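Local structure of flagellar brake protein YcgR (Klebsiella pneumoniae, 5KEC) at residues I30-N35 and H63-L68; A81-D86 and A97-E102; D122-G127 and N134-I139; S160-L165 and D181-N186. The protein binds cyclic di-GMP and, as the transcriptional activator MrkH, probably couples that second messenger to DNA binding and to expression of type 3 fimbriae in biofilm formation. One frame throughout, in Å; residues are numbered along the deposited sequence.

Interaction 1. Residues I30-N35 and H63-L68; sequences IEIFFN and HKIRFL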
loop_
_atom_site.group_PDB
_atom_site.type_symbol
_atom_site.label_atom_id
_atom_site.label_comp_id
_atom_site.label_asym_id
_atom_site.label_seq_id
_atom_site.Cartn_x
_atom_site.Cartn_y
_atom_site.Cartn_z
ATOM N N ILE B 30 -12.118 1.955 -12.075
ATOM C CA ILE B 30 -11.632 2.099 -10.711
ATOM C C ILE B 30 -10.524 1.078 -10.492
ATOM O O ILE B 30 -10.678 -0.105 -10.820
ATOM C CB ILE B 30 -12.781 1.987 -9.668
ATOM C CG1 ILE B 30 -12.260 2.231 -8.247
ATOM C CG2 ILE B 30 -13.519 0.652 -9.778
ATOM C CD1 ILE B 30 -13.368 2.384 -7.224
ATOM N N GLU B 31 -9.384 1.545 -9.995
ATOM C CA GLU B 31 -8.268 0.652 -9.706
ATOM C C GLU B 31 -8.160 0.386 -8.208
ATOM O O GLU B 31 -8.093 1.318 -7.410
ATOM C CB GLU B 31 -6.959 1.233 -10.231
ATOM C CG GLU B 31 -5.806 0.244 -10.211
ATOM C CD GLU B 31 -4.641 0.685 -11.080
ATOM O OE1 GLU B 31 -4.659 1.831 -11.577
ATOM O OE2 GLU B 31 -3.709 -0.126 -11.273
ATOM N N ILE B 32 -8.144 -0.890 -7.841
ATOM C CA ILE B 32 -8.084 -1.308 -6.444
ATOM C C ILE B 32 -6.741 -1.961 -6.163
ATOM O O ILE B 32 -6.381 -2.943 -6.817
ATOM C CB ILE B 32 -9.181 -2.344 -6.141
ATOM C CG1 ILE B 32 -10.493 -1.948 -6.828
ATOM C CG2 ILE B 32 -9.347 -2.533 -4.637
ATOM C CD1 ILE B 32 -11.599 -2.986 -6.691
ATOM N N PHE B 33 -6.002 -1.420 -5.199
ATOM C CA PHE B 33 -4.706 -1.978 -4.827
ATOM C C PHE B 33 -4.802 -2.725 -3.506
ATOM O O PHE B 33 -5.388 -2.232 -2.546
ATOM C CB PHE B 33 -3.654 -0.874 -4.673
ATOM C CG PHE B 33 -3.414 -0.079 -5.917
ATOM C CD1 PHE B 33 -2.550 -0.543 -6.895
ATOM C CD2 PHE B 33 -4.039 1.144 -6.103
ATOM C CE1 PHE B 33 -2.322 0.196 -8.042
ATOM C CE2 PHE B 33 -3.812 1.885 -7.253
ATOM C CZ PHE B 33 -2.954 1.409 -8.220
ATOM N N PHE B 34 -4.229 -3.921 -3.461
ATOM C CA PHE B 34 -4.007 -4.603 -2.190
ATOM C C PHE B 34 -2.788 -5.497 -2.287
ATOM O O PHE B 34 -2.686 -6.323 -3.195
ATOM C CB PHE B 34 -5.239 -5.394 -1.734
ATOM C CG PHE B 34 -5.952 -6.109 -2.843
ATOM C CD1 PHE B 34 -5.733 -7.455 -3.072
ATOM C CD2 PHE B 34 -6.850 -5.438 -3.651
ATOM C CE1 PHE B 34 -6.388 -8.112 -4.087
ATOM C CE2 PHE B 34 -7.509 -6.091 -4.668
ATOM C CZ PHE B 34 -7.277 -7.431 -4.885
ATOM N N ASN B 35 -1.854 -5.304 -1.363
ATOM C CA ASN B 35 -0.635 -6.095 -1.331
ATOM C C ASN B 35 0.149 -5.999 -2.642
ATOM O O ASN B 35 0.692 -4.949 -2.979
ATOM C CB ASN B 35 -0.973 -7.553 -1.010
ATOM C CG ASN B 35 -1.856 -7.691 0.223
ATOM O OD1 ASN B 35 -1.728 -6.922 1.178
ATOM N ND2 ASN B 35 -2.757 -8.669 0.205
ATOM N N HIS B 63 -9.262 -3.110 7.025
ATOM C CA HIS B 63 -8.096 -2.328 6.647
ATOM C C HIS B 63 -8.463 -1.372 5.517
ATOM O O HIS B 63 -9.241 -1.721 4.631
ATOM C CB HIS B 63 -6.962 -3.263 6.216
ATOM C CG HIS B 63 -5.693 -2.555 5.855
ATOM N ND1 HIS B 63 -5.033 -1.718 6.728
ATOM C CD2 HIS B 63 -4.961 -2.566 4.716
ATOM C CE1 HIS B 63 -3.949 -1.240 6.140
ATOM N NE2 HIS B 63 -3.883 -1.739 4.919
ATOM N N LYS B 64 -7.920 -0.161 5.562
ATOM C CA LYS B 64 -8.143 0.814 4.499
ATOM C C LYS B 64 -7.494 0.355 3.192
ATOM O O LYS B 64 -6.314 0.003 3.165
ATOM C CB LYS B 64 -7.598 2.188 4.903
ATOM C CG LYS B 64 -8.490 2.965 5.860
ATOM C CD LYS B 64 -9.772 3.417 5.182
ATOM C CE LYS B 64 -10.536 4.412 6.041
ATOM N NZ LYS B 64 -9.763 5.665 6.282
ATOM N N ILE B 65 -8.271 0.358 2.116
ATOM C CA ILE B 65 -7.778 -0.062 0.810
ATOM C C ILE B 65 -7.534 1.147 -0.096
ATOM O O ILE B 65 -8.316 2.095 -0.102
ATOM C CB ILE B 65 -8.770 -1.033 0.130
ATOM C CG1 ILE B 65 -9.155 -2.164 1.088
ATOM C CG2 ILE B 65 -8.185 -1.601 -1.149
ATOM C CD1 ILE B 65 -7.972 -2.966 1.590
ATOM N N ARG B 66 -6.444 1.111 -0.855
ATOM C CA ARG B 66 -6.128 2.187 -1.791
ATOM C C ARG B 66 -6.898 2.054 -3.107
ATOM O O ARG B 66 -6.926 0.983 -3.720
ATOM C CB ARG B 66 -4.621 2.236 -2.065
ATOM C CG ARG B 66 -3.876 3.286 -1.255
ATOM C CD ARG B 66 -3.986 4.664 -1.896
ATOM N NE ARG B 66 -2.766 5.025 -2.613
ATOM C CZ ARG B 66 -1.671 5.487 -2.020
ATOM N NH1 ARG B 66 -1.648 5.637 -0.704
ATOM N NH2 ARG B 66 -0.599 5.794 -2.740
ATOM N N PHE B 67 -7.522 3.151 -3.532
ATOM C CA PHE B 67 -8.238 3.184 -4.799
ATOM C C PHE B 67 -7.737 4.303 -5.697
ATOM O O PHE B 67 -7.189 5.306 -5.224
ATOM C CB PHE B 67 -9.733 3.400 -4.577
ATOM C CG PHE B 67 -10.415 2.269 -3.874
ATOM C CD1 PHE B 67 -11.135 1.327 -4.589
ATOM C CD2 PHE B 67 -10.353 2.156 -2.494
ATOM C CE1 PHE B 67 -11.774 0.285 -3.935
ATOM C CE2 PHE B 67 -10.986 1.122 -1.849
ATOM C CZ PHE B 67 -11.694 0.185 -2.572
ATOM N N LEU B 68 -7.961 4.123 -6.995
ATOM C CA LEU B 68 -7.716 5.152 -7.982
ATOM C C LEU B 68 -8.875 5.142 -8.977
ATOM O O LEU B 68 -9.109 4.149 -9.663
ATOM C CB LEU B 68 -6.395 4.877 -8.695
ATOM C CG LEU B 68 -5.544 6.054 -9.158
ATOM C CD1 LEU B 68 -5.293 7.018 -8.012
ATOM C CD2 LEU B 68 -4.228 5.539 -9.719
HETATM O O HOH W 1 -4.297 -1.006 -0.453
#
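In the antiparallel sheet of the MrkH- and YcgR-like N-terminal domain, strand 29-34 lies beside strand 64-71, and Glu31 pairs with Leu68 while Ile32 faces Phe67. Glu31 and Leu68 exchange two backbone bonds, Glu31 N to Leu68 O (2.6 Å) and Leu68 N to Glu31 O (2.8 Å). A nearly straight bond from Phe33 N to Arg66 O (177°) follows; beyond it a water takes over, donating to Phe33 O and accepting from Arg66 N. On the face that carries Ile32, the Phe67 ring lies alongside this isoleucine, its CE1 3.8 Å from Ile32 CG2. With CG1 beside the backbone N (chi1 -41°), Ile32 turns CG2 anti to that N, and this methyl also meets Ile65 CG2. Ile30 sends CD1 to Phe67 CD1 at 3.6 Å. Phe51 and Phe98 meet the same ring edge-to-face and Phe78 with nearly parallel planes, making an aromatic cluster. On the other face Glu31 and Leu68 run side by side, CB to CB 4.0 Å. The Glu31 carboxylate bonds Ser38 and His70 and forms a salt bridge with Arg110. The face of Ile32 and Phe67 is thus apolar across this contact, whereas the other holds a buried carboxylate anchored to two residues that bind cyclic di-GMP.

Interaction 2. Residues A81-D86 and A97-E102; sequences ALTKHD and AFSLPE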
loop_
_atom_site.group_PDB
_atom_site.type_symbol
_atom_site.label_atom_id
_atom_site.label_comp_id
_atom_site.label_asym_id
_atom_site.label_seq_id
_atom_site.Cartn_x
_atom_site.Cartn_y
_atom_site.Cartn_z
ATOM N N ALA B 81 -12.469 1.703 3.641
ATOM C CA ALA B 81 -12.535 0.433 4.341
ATOM C C ALA B 81 -13.746 -0.365 3.876
ATOM O O ALA B 81 -14.791 0.197 3.545
ATOM C CB ALA B 81 -12.589 0.660 5.852
ATOM N N LEU B 82 -13.587 -1.681 3.859
ATOM C CA LEU B 82 -14.649 -2.595 3.478
ATOM C C LEU B 82 -15.642 -2.697 4.627
ATOM O O LEU B 82 -15.247 -2.861 5.781
ATOM C CB LEU B 82 -14.042 -3.962 3.162
ATOM C CG LEU B 82 -14.858 -5.083 2.522
ATOM C CD1 LEU B 82 -13.903 -6.157 2.029
ATOM C CD2 LEU B 82 -15.868 -5.671 3.494
ATOM N N THR B 83 -16.928 -2.591 4.313
ATOM C CA THR B 83 -17.967 -2.669 5.335
ATOM C C THR B 83 -18.765 -3.968 5.229
ATOM O O THR B 83 -19.105 -4.579 6.243
ATOM C CB THR B 83 -18.940 -1.478 5.248
ATOM O OG1 THR B 83 -19.654 -1.530 4.008
ATOM C CG2 THR B 83 -18.182 -0.162 5.343
ATOM N N LYS B 84 -19.059 -4.381 4.000
ATOM C CA LYS B 84 -19.863 -5.576 3.757
ATOM C C LYS B 84 -19.286 -6.377 2.602
ATOM O O LYS B 84 -18.565 -5.838 1.759
ATOM C CB LYS B 84 -21.302 -5.192 3.409
ATOM C CG LYS B 84 -21.936 -4.179 4.341
ATOM C CD LYS B 84 -23.171 -3.555 3.708
ATOM C CE LYS B 84 -23.733 -2.438 4.573
ATOM N NZ LYS B 84 -24.806 -1.689 3.869
ATOM N N HIS B 85 -19.608 -7.663 2.553
ATOM C CA HIS B 85 -19.246 -8.479 1.400
ATOM C C HIS B 85 -20.055 -9.764 1.357
ATOM O O HIS B 85 -20.306 -10.387 2.387
ATOM C CB HIS B 85 -17.746 -8.791 1.387
ATOM C CG HIS B 85 -17.369 -10.004 2.183
ATOM N ND1 HIS B 85 -16.662 -9.928 3.365
ATOM C CD2 HIS B 85 -17.591 -11.320 1.961
ATOM C CE1 HIS B 85 -16.471 -11.147 3.838
ATOM N NE2 HIS B 85 -17.024 -12.010 3.005
ATOM N N ASP B 86 -20.467 -10.152 0.157
ATOM C CA ASP B 86 -21.185 -11.404 -0.039
ATOM C C ASP B 86 -21.231 -11.749 -1.518
ATOM O O ASP B 86 -20.512 -11.160 -2.319
ATOM C CB ASP B 86 -22.601 -11.325 0.540
ATOM C CG ASP B 86 -23.368 -10.116 0.045
ATOM O OD1 ASP B 86 -23.881 -10.162 -1.095
ATOM O OD2 ASP B 86 -23.465 -9.126 0.803
ATOM N N ALA B 97 -18.868 -3.947 -0.380
ATOM C CA ALA B 97 -19.322 -2.604 -0.062
ATOM C C ALA B 97 -18.252 -1.883 0.751
ATOM O O ALA B 97 -17.773 -2.397 1.761
ATOM C CB ALA B 97 -20.640 -2.643 0.693
ATOM N N PHE B 98 -17.866 -0.700 0.289
ATOM C CA PHE B 98 -16.867 0.113 0.966
ATOM C C PHE B 98 -17.529 1.401 1.434
ATOM O O PHE B 98 -18.433 1.909 0.780
ATOM C CB PHE B 98 -15.713 0.452 0.011
ATOM C CG PHE B 98 -14.854 -0.726 -0.363
ATOM C CD1 PHE B 98 -13.724 -1.038 0.378
ATOM C CD2 PHE B 98 -15.159 -1.502 -1.469
ATOM C CE1 PHE B 98 -12.928 -2.113 0.037
ATOM C CE2 PHE B 98 -14.374 -2.580 -1.815
ATOM C CZ PHE B 98 -13.253 -2.888 -1.062
ATOM N N SER B 99 -17.095 1.926 2.573
ATOM C CA SER B 99 -17.584 3.224 3.014
ATOM C C SER B 99 -17.084 4.285 2.049
ATOM O O SER B 99 -15.953 4.208 1.577
ATOM C CB SER B 99 -17.101 3.543 4.429
ATOM O OG SER B 99 -17.904 2.896 5.400
ATOM N N LEU B 100 -17.922 5.268 1.746
ATOM C CA LEU B 100 -17.476 6.365 0.903
ATOM C C LEU B 100 -16.295 7.034 1.577
ATOM O O LEU B 100 -16.277 7.189 2.797
ATOM C CB LEU B 100 -18.601 7.373 0.663
ATOM C CG LEU B 100 -19.606 7.032 -0.442
ATOM C CD1 LEU B 100 -20.740 8.043 -0.456
ATOM C CD2 LEU B 100 -18.924 6.969 -1.811
ATOM N N PRO B 101 -15.291 7.417 0.786
ATOM C CA PRO B 101 -14.128 8.101 1.348
ATOM C C PRO B 101 -14.556 9.454 1.889
ATOM O O PRO B 101 -15.537 10.028 1.411
ATOM C CB PRO B 101 -13.215 8.284 0.134
ATOM C CG PRO B 101 -14.155 8.319 -1.033
ATOM C CD PRO B 101 -15.239 7.346 -0.686
ATOM N N GLU B 102 -13.829 9.955 2.877
ATOM C CA GLU B 102 -14.157 11.233 3.486
ATOM C C GLU B 102 -13.192 12.274 2.953
ATOM O O GLU B 102 -13.315 13.459 3.235
ATOM C CB GLU B 102 -14.070 11.133 5.009
ATOM C CG GLU B 102 -15.098 10.189 5.612
ATOM C CD GLU B 102 -14.783 9.818 7.049
ATOM O OE1 GLU B 102 -13.596 9.576 7.356
ATOM O OE2 GLU B 102 -15.723 9.773 7.871
#
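A classic beta bulge interrupts the hairpin of strands 74-87 and 94-99 where Thr83 and Lys84 both face Ala97. The carbonyl of Ala97 takes two N-H groups: Thr83 N at 2.7 Å, and Lys84 N by a longer bond of 3.3 Å. Ala97 N returns a bond to Lys84 O (2.9 Å). On the Ala81 side of the bulge, Ser99 N bonds Ala81 O at 3.0 Å. Leu82 and Phe98 form a non-hydrogen-bonded pair, and the ring places CE1 3.8 Å from Leu82 CB and CD1 close to Leu82 N. Phe98 also meets Phe51 and Phe67, so its ring links the hairpin to the aromatic core. On the face of Lys84, its CB lies 3.8 Å from Ala97 CB while the extended chain carries NZ on to a salt bridge with Glu50. Thr83, with OG1 set between its backbone N and carbonyl carbon (chi1 65°), bonds Glu50 too and leaves CG2 against Ser99 OG, 3.1 Å away. The extra residue is therefore absorbed by one shared acceptor, and both side chains of the bulge are tied through Glu50 to strand 50-55.

Interaction 3. Residues D122-G127 and N134-I139; sequences DFYCRG and NYLFDI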
loop_
_atom_site.group_PDB
_atom_site.type_symbol
_atom_site.label_atom_id
_atom_site.label_comp_id
_atom_site.label_asym_id
_atom_site.label_seq_id
_atom_site.Cartn_x
_atom_site.Cartn_y
_atom_site.Cartn_z
ATOM N N ASP B 122 23.144 2.042 3.727
ATOM C CA ASP B 122 23.393 0.909 4.614
ATOM C C ASP B 122 22.248 0.754 5.614
ATOM O O ASP B 122 22.422 1.010 6.799
ATOM C CB ASP B 122 24.693 1.145 5.389
ATOM C CG ASP B 122 25.755 0.102 5.093
ATOM O OD1 ASP B 122 25.576 -0.697 4.149
ATOM O OD2 ASP B 122 26.781 0.094 5.805
ATOM N N PHE B 123 21.079 0.347 5.135
ATOM C CA PHE B 123 19.912 0.222 5.997
ATOM C C PHE B 123 19.693 -1.239 6.347
ATOM O O PHE B 123 19.802 -2.107 5.485
ATOM C CB PHE B 123 18.664 0.776 5.303
ATOM C CG PHE B 123 18.711 2.261 5.033
ATOM C CD1 PHE B 123 19.636 3.076 5.665
ATOM C CD2 PHE B 123 17.814 2.838 4.145
ATOM C CE1 PHE B 123 19.664 4.444 5.423
ATOM C CE2 PHE B 123 17.836 4.202 3.891
ATOM C CZ PHE B 123 18.761 5.009 4.533
ATOM N N TYR B 124 19.380 -1.510 7.611
ATOM C CA TYR B 124 19.152 -2.880 8.062
ATOM C C TYR B 124 17.916 -2.923 8.952
ATOM O O TYR B 124 17.428 -1.881 9.402
ATOM C CB TYR B 124 20.369 -3.412 8.835
ATOM C CG TYR B 124 21.634 -3.547 8.013
ATOM C CD1 TYR B 124 21.940 -4.736 7.362
ATOM C CD2 TYR B 124 22.528 -2.484 7.890
ATOM C CE1 TYR B 124 23.097 -4.864 6.606
ATOM C CE2 TYR B 124 23.686 -2.601 7.136
ATOM C CZ TYR B 124 23.966 -3.793 6.495
ATOM O OH TYR B 124 25.117 -3.920 5.748
ATOM N N CYS B 125 17.400 -4.124 9.186
ATOM C CA CYS B 125 16.318 -4.319 10.145
ATOM C C CYS B 125 16.700 -5.433 11.106
ATOM O O CYS B 125 17.002 -6.555 10.682
ATOM C CB CYS B 125 15.017 -4.677 9.436
ATOM S SG CYS B 125 13.669 -5.098 10.561
ATOM N N ARG B 126 16.694 -5.128 12.399
ATOM C CA ARG B 126 17.088 -6.115 13.392
ATOM C C ARG B 126 15.967 -6.283 14.398
ATOM O O ARG B 126 15.067 -5.452 14.476
ATOM C CB ARG B 126 18.371 -5.687 14.110
ATOM C CG ARG B 126 18.127 -4.734 15.269
ATOM C CD ARG B 126 19.435 -4.233 15.860
ATOM N NE ARG B 126 19.280 -2.908 16.457
ATOM C CZ ARG B 126 19.136 -2.684 17.757
ATOM N NH1 ARG B 126 19.133 -3.700 18.609
ATOM N NH2 ARG B 126 18.998 -1.442 18.208
ATOM N N GLY B 127 16.033 -7.360 15.171
ATOM C CA GLY B 127 14.992 -7.679 16.127
ATOM C C GLY B 127 15.102 -9.123 16.575
ATOM O O GLY B 127 16.071 -9.810 16.255
ATOM N N ASN B 134 17.537 -13.973 17.422
ATOM C CA ASN B 134 17.898 -12.742 16.720
ATOM C C ASN B 134 17.728 -12.887 15.207
ATOM O O ASN B 134 18.068 -13.922 14.634
ATOM C CB ASN B 134 19.353 -12.362 17.026
ATOM C CG ASN B 134 19.546 -11.862 18.449
ATOM O OD1 ASN B 134 18.720 -11.118 18.974
ATOM N ND2 ASN B 134 20.647 -12.268 19.079
ATOM N N TYR B 135 17.185 -11.857 14.567
ATOM C CA TYR B 135 17.215 -11.793 13.110
ATOM C C TYR B 135 17.804 -10.483 12.630
ATOM O O TYR B 135 17.777 -9.472 13.332
ATOM C CB TYR B 135 15.830 -11.996 12.492
ATOM C CG TYR B 135 14.815 -10.939 12.854
ATOM C CD1 TYR B 135 14.900 -9.646 12.335
ATOM C CD2 TYR B 135 13.761 -11.237 13.702
ATOM C CE1 TYR B 135 13.966 -8.684 12.670
ATOM C CE2 TYR B 135 12.822 -10.288 14.036
ATOM C CZ TYR B 135 12.924 -9.016 13.521
ATOM O OH TYR B 135 11.980 -8.077 13.870
ATOM N N LEU B 136 18.322 -10.514 11.414
ATOM C CA LEU B 136 18.878 -9.331 10.782
ATOM C C LEU B 136 18.501 -9.373 9.315
ATOM O O LEU B 136 18.601 -10.424 8.682
ATOM C CB LEU B 136 20.400 -9.313 10.934
ATOM C CG LEU B 136 21.099 -8.162 10.214
ATOM C CD1 LEU B 136 20.566 -6.836 10.708
ATOM C CD2 LEU B 136 22.607 -8.252 10.411
ATOM N N PHE B 137 18.049 -8.245 8.778
ATOM C CA PHE B 137 17.715 -8.167 7.362
ATOM C C PHE B 137 18.356 -6.946 6.718
ATOM O O PHE B 137 18.466 -5.896 7.348
ATOM C CB PHE B 137 16.201 -8.072 7.167
ATOM C CG PHE B 137 15.436 -9.291 7.617
ATOM C CD1 PHE B 137 15.379 -10.422 6.823
ATOM C CD2 PHE B 137 14.732 -9.281 8.812
ATOM C CE1 PHE B 137 14.662 -11.534 7.229
ATOM C CE2 PHE B 137 14.009 -10.387 9.219
ATOM C CZ PHE B 137 13.977 -11.515 8.428
ATOM N N ASP B 138 18.781 -7.087 5.464
ATOM C CA ASP B 138 19.105 -5.929 4.648
ATOM C C ASP B 138 17.803 -5.296 4.193
ATOM O O ASP B 138 16.909 -5.987 3.700
ATOM C CB ASP B 138 19.919 -6.334 3.417
ATOM C CG ASP B 138 21.384 -6.560 3.729
ATOM O OD1 ASP B 138 21.707 -6.911 4.886
ATOM O OD2 ASP B 138 22.214 -6.388 2.812
ATOM N N ILE B 139 17.685 -3.986 4.357
ATOM C CA ILE B 139 16.543 -3.269 3.800
ATOM C C ILE B 139 16.887 -2.899 2.358
ATOM O O ILE B 139 17.658 -1.969 2.116
ATOM C CB ILE B 139 16.220 -2.010 4.616
ATOM C CG1 ILE B 139 15.845 -2.402 6.043
ATOM C CG2 ILE B 139 15.086 -1.207 3.960
ATOM C CD1 ILE B 139 15.460 -1.230 6.913
#
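Tyr135 holds its CG between its own backbone N and carbonyl carbon (chi1 63°), which folds the phenol across the hairpin of strands 124-128 and 134-142, part of a sheet consistent with the PilZ domain, and lays one ring face on Gly127. The glycine CA sits 3.9 Å from the Tyr135 ring centroid, 24° off the normal, a CH-pi contact. In the same pair, Tyr135 N bonds Gly127 O (2.9 Å), and Gly127 N returns a longer, bent bond to Tyr135 O. Cys125 and Phe137 form the next hydrogen-bonded pair, and Ile139 N closes the series on Phe123 O. Cys125, Tyr135, Phe137 and Ile139 share the buried face of this sheet: Cys125 SG touches Tyr135 CE1 at 4.2 Å, its CB meets Ile139 CG1, and Leu149 and Ala168 of the adjoining strands pack on the cysteine. The other face is more open, with Arg126 and Leu136 exposed; there Leu136 CD1 rests 3.9 Å from Tyr124 CB. At the end near Ile139, the Tyr124 ring and the Asp138 carboxylate run side by side with their planes 87° apart, and Asp138 OD1 lies 3.0 Å from Tyr124 CE1.

Interaction 4. Residues S160-L165 and D181-N186; sequences SHNALL and DLVVKN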
loop_
_atom_site.group_PDB
_atom_site.type_symbol
_atom_site.label_atom_id
_atom_site.label_comp_id
_atom_site.label_asym_id
_atom_site.label_seq_id
_atom_site.Cartn_x
_atom_site.Cartn_y
_atom_site.Cartn_z
ATOM N N SER B 160 5.529 -16.321 7.692
ATOM C CA SER B 160 4.369 -16.733 6.911
ATOM C C SER B 160 3.516 -15.518 6.567
ATOM O O SER B 160 3.644 -14.467 7.191
ATOM C CB SER B 160 3.542 -17.768 7.673
ATOM O OG SER B 160 2.843 -17.179 8.756
ATOM N N HIS B 161 2.642 -15.661 5.580
ATOM C CA HIS B 161 1.811 -14.545 5.151
ATOM C C HIS B 161 1.039 -13.927 6.321
ATOM O O HIS B 161 0.451 -14.634 7.139
ATOM C CB HIS B 161 0.857 -14.978 4.039
ATOM C CG HIS B 161 -0.076 -13.897 3.595
ATOM N ND1 HIS B 161 0.301 -12.906 2.714
ATOM C CD2 HIS B 161 -1.363 -13.641 3.921
ATOM C CE1 HIS B 161 -0.718 -12.091 2.511
ATOM N NE2 HIS B 161 -1.741 -12.513 3.232
ATOM N N ASN B 162 1.062 -12.599 6.387
ATOM C CA ASN B 162 0.431 -11.846 7.469
ATOM C C ASN B 162 1.059 -12.078 8.837
ATOM O O ASN B 162 0.555 -11.584 9.846
ATOM C CB ASN B 162 -1.076 -12.103 7.527
ATOM C CG ASN B 162 -1.854 -11.184 6.612
ATOM O OD1 ASN B 162 -1.347 -10.080 6.317
ATOM N ND2 ASN B 162 -2.967 -11.558 6.189
ATOM N N ALA B 163 2.155 -12.826 8.882
ATOM C CA ALA B 163 2.880 -12.964 10.134
ATOM C C ALA B 163 3.320 -11.574 10.571
ATOM O O ALA B 163 3.539 -10.683 9.743
ATOM C CB ALA B 163 4.079 -13.884 9.978
ATOM N N LEU B 164 3.436 -11.389 11.875
ATOM C CA LEU B 164 3.794 -10.101 12.424
ATOM C C LEU B 164 5.194 -10.147 13.016
ATOM O O LEU B 164 5.524 -11.046 13.790
ATOM C CB LEU B 164 2.788 -9.710 13.503
ATOM C CG LEU B 164 2.712 -8.235 13.884
ATOM C CD1 LEU B 164 2.154 -7.428 12.726
ATOM C CD2 LEU B 164 1.853 -8.059 15.121
ATOM N N LEU B 165 6.016 -9.177 12.642
ATOM C CA LEU B 165 7.306 -8.974 13.284
ATOM C C LEU B 165 7.174 -7.771 14.203
ATOM O O LEU B 165 7.228 -6.623 13.753
ATOM C CB LEU B 165 8.397 -8.717 12.244
ATOM C CG LEU B 165 8.664 -9.818 11.221
ATOM C CD1 LEU B 165 9.726 -9.374 10.212
ATOM C CD2 LEU B 165 9.072 -11.105 11.916
ATOM N N ASP B 181 6.390 -2.149 13.881
ATOM C CA ASP B 181 5.862 -3.490 13.668
ATOM C C ASP B 181 5.712 -3.754 12.174
ATOM O O ASP B 181 5.240 -2.895 11.422
ATOM C CB ASP B 181 4.527 -3.660 14.384
ATOM C CG ASP B 181 4.641 -3.409 15.868
ATOM O OD1 ASP B 181 5.605 -3.919 16.478
ATOM O OD2 ASP B 181 3.789 -2.682 16.419
ATOM N N LEU B 182 6.139 -4.932 11.741
ATOM C CA LEU B 182 6.059 -5.277 10.331
ATOM C C LEU B 182 5.079 -6.418 10.109
ATOM O O LEU B 182 5.034 -7.372 10.881
ATOM C CB LEU B 182 7.434 -5.666 9.790
ATOM C CG LEU B 182 8.564 -4.652 9.968
ATOM C CD1 LEU B 182 9.898 -5.288 9.600
ATOM C CD2 LEU B 182 8.304 -3.400 9.148
ATOM N N VAL B 183 4.301 -6.315 9.040
ATOM C CA VAL B 183 3.418 -7.397 8.634
ATOM C C VAL B 183 3.992 -8.031 7.376
ATOM O O VAL B 183 4.099 -7.381 6.338
ATOM C CB VAL B 183 1.998 -6.888 8.344
ATOM C CG1 VAL B 183 1.130 -8.009 7.784
ATOM C CG2 VAL B 183 1.375 -6.291 9.609
ATOM N N VAL B 184 4.385 -9.293 7.483
ATOM C CA VAL B 184 4.948 -10.018 6.358
ATOM C C VAL B 184 3.875 -10.223 5.293
ATOM O O VAL B 184 2.792 -10.718 5.588
ATOM C CB VAL B 184 5.512 -11.378 6.813
ATOM C CG1 VAL B 184 6.023 -12.182 5.615
ATOM C CG2 VAL B 184 6.617 -11.166 7.837
ATOM N N LYS B 185 4.173 -9.823 4.061
ATOM C CA LYS B 185 3.201 -9.917 2.972
ATOM C C LYS B 185 3.571 -10.966 1.936
ATOM O O LYS B 185 2.703 -11.667 1.417
ATOM C CB LYS B 185 3.024 -8.565 2.276
ATOM C CG LYS B 185 2.178 -7.577 3.054
ATOM C CD LYS B 185 0.820 -8.176 3.340
ATOM C CE LYS B 185 -0.016 -7.287 4.237
ATOM N NZ LYS B 185 -1.318 -7.943 4.558
ATOM N N ASN B 186 4.860 -11.067 1.630
ATOM C CA ASN B 186 5.307 -11.938 0.552
ATOM C C ASN B 186 6.764 -12.349 0.707
ATOM O O ASN B 186 7.620 -11.525 1.012
ATOM C CB ASN B 186 5.103 -11.240 -0.795
ATOM C CG ASN B 186 4.633 -12.188 -1.875
ATOM O OD1 ASN B 186 3.444 -12.498 -1.970
ATOM N ND2 ASN B 186 5.562 -12.646 -2.706
#
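Lys185 NZ donates to Asn162 OD1 at 2.8 Å, arriving in the plane of the amide carbonyl, and His161 ND1 donates to Lys185 O at 3.0 Å. Asn162 and His161 both belong to a type II beta turn, Ser160 to Ala163, that leads into strand 164-171, which pairs with strand 177-193 in a hairpin. The Lys185 carbonyl oxygen lies at the edge of the imidazole, close to the ring plane; His161 reaches it with CG anti to its backbone N (chi1 177°). A bend at chi2 (-57°) turns the lysine chain toward the Asn162 amide. The backbone continues the grip: Asn162 N reaches Val184 O (2.7 Å, bent to 136°), and Val184 N gives a straighter bond to Ala163 O. Further along, Leu165 and Leu182 exchange a regular pair, Leu165 N to Leu182 O at 2.7 Å and Leu182 N to Leu165 O at 2.8 Å. Around these bonds the side chains divide between two faces. Leu164 CD1 presses tightly on Val183 CG2 (3.4 Å), with Asn162 OD1 resting alongside Val183 CG1. On the opposite face, Leu165 crosses Leu182, CB to CB 4.0 Å, and also touches Val184 CG2 through its CG; Phe209 and Ile205 of strand 199-210 pack on Leu182 and Val184. Lys185 and Asn186 together face Ser206 in a classic beta bulge. The polar turn thus fixes both ends of Lys185, its carbonyl and its ammonium, next in sequence to Asn186, a residue that binds cyclic di-GMP.

In the fold
Interactions 1 and 2 share the N-terminal sheet through neighbouring strands 64-71 and 74-87; their centres are 12 Å apart and Phe67 CZ meets Phe98 CE1 at 3.7 Å. Interactions 3 and 4 belong to the second sheet, where strands 124-128 and 164-171 are neighbours: Cys125 SG lies 3.9 Å from Leu182 CD1. Interactions 1 and 4 touch where the loop residue Asn35 reaches the second sheet, Asn35 OD1 3.5 Å from Lys185 CE. Cyclic di-GMP, absent from this apo model, is bound by residues near both: His70 and Arg110 beside interaction 1, Asn186 within interaction 4. Interactions 2 and 3 lie on opposite sides of the chain's centre, their own centres 36 Å apart.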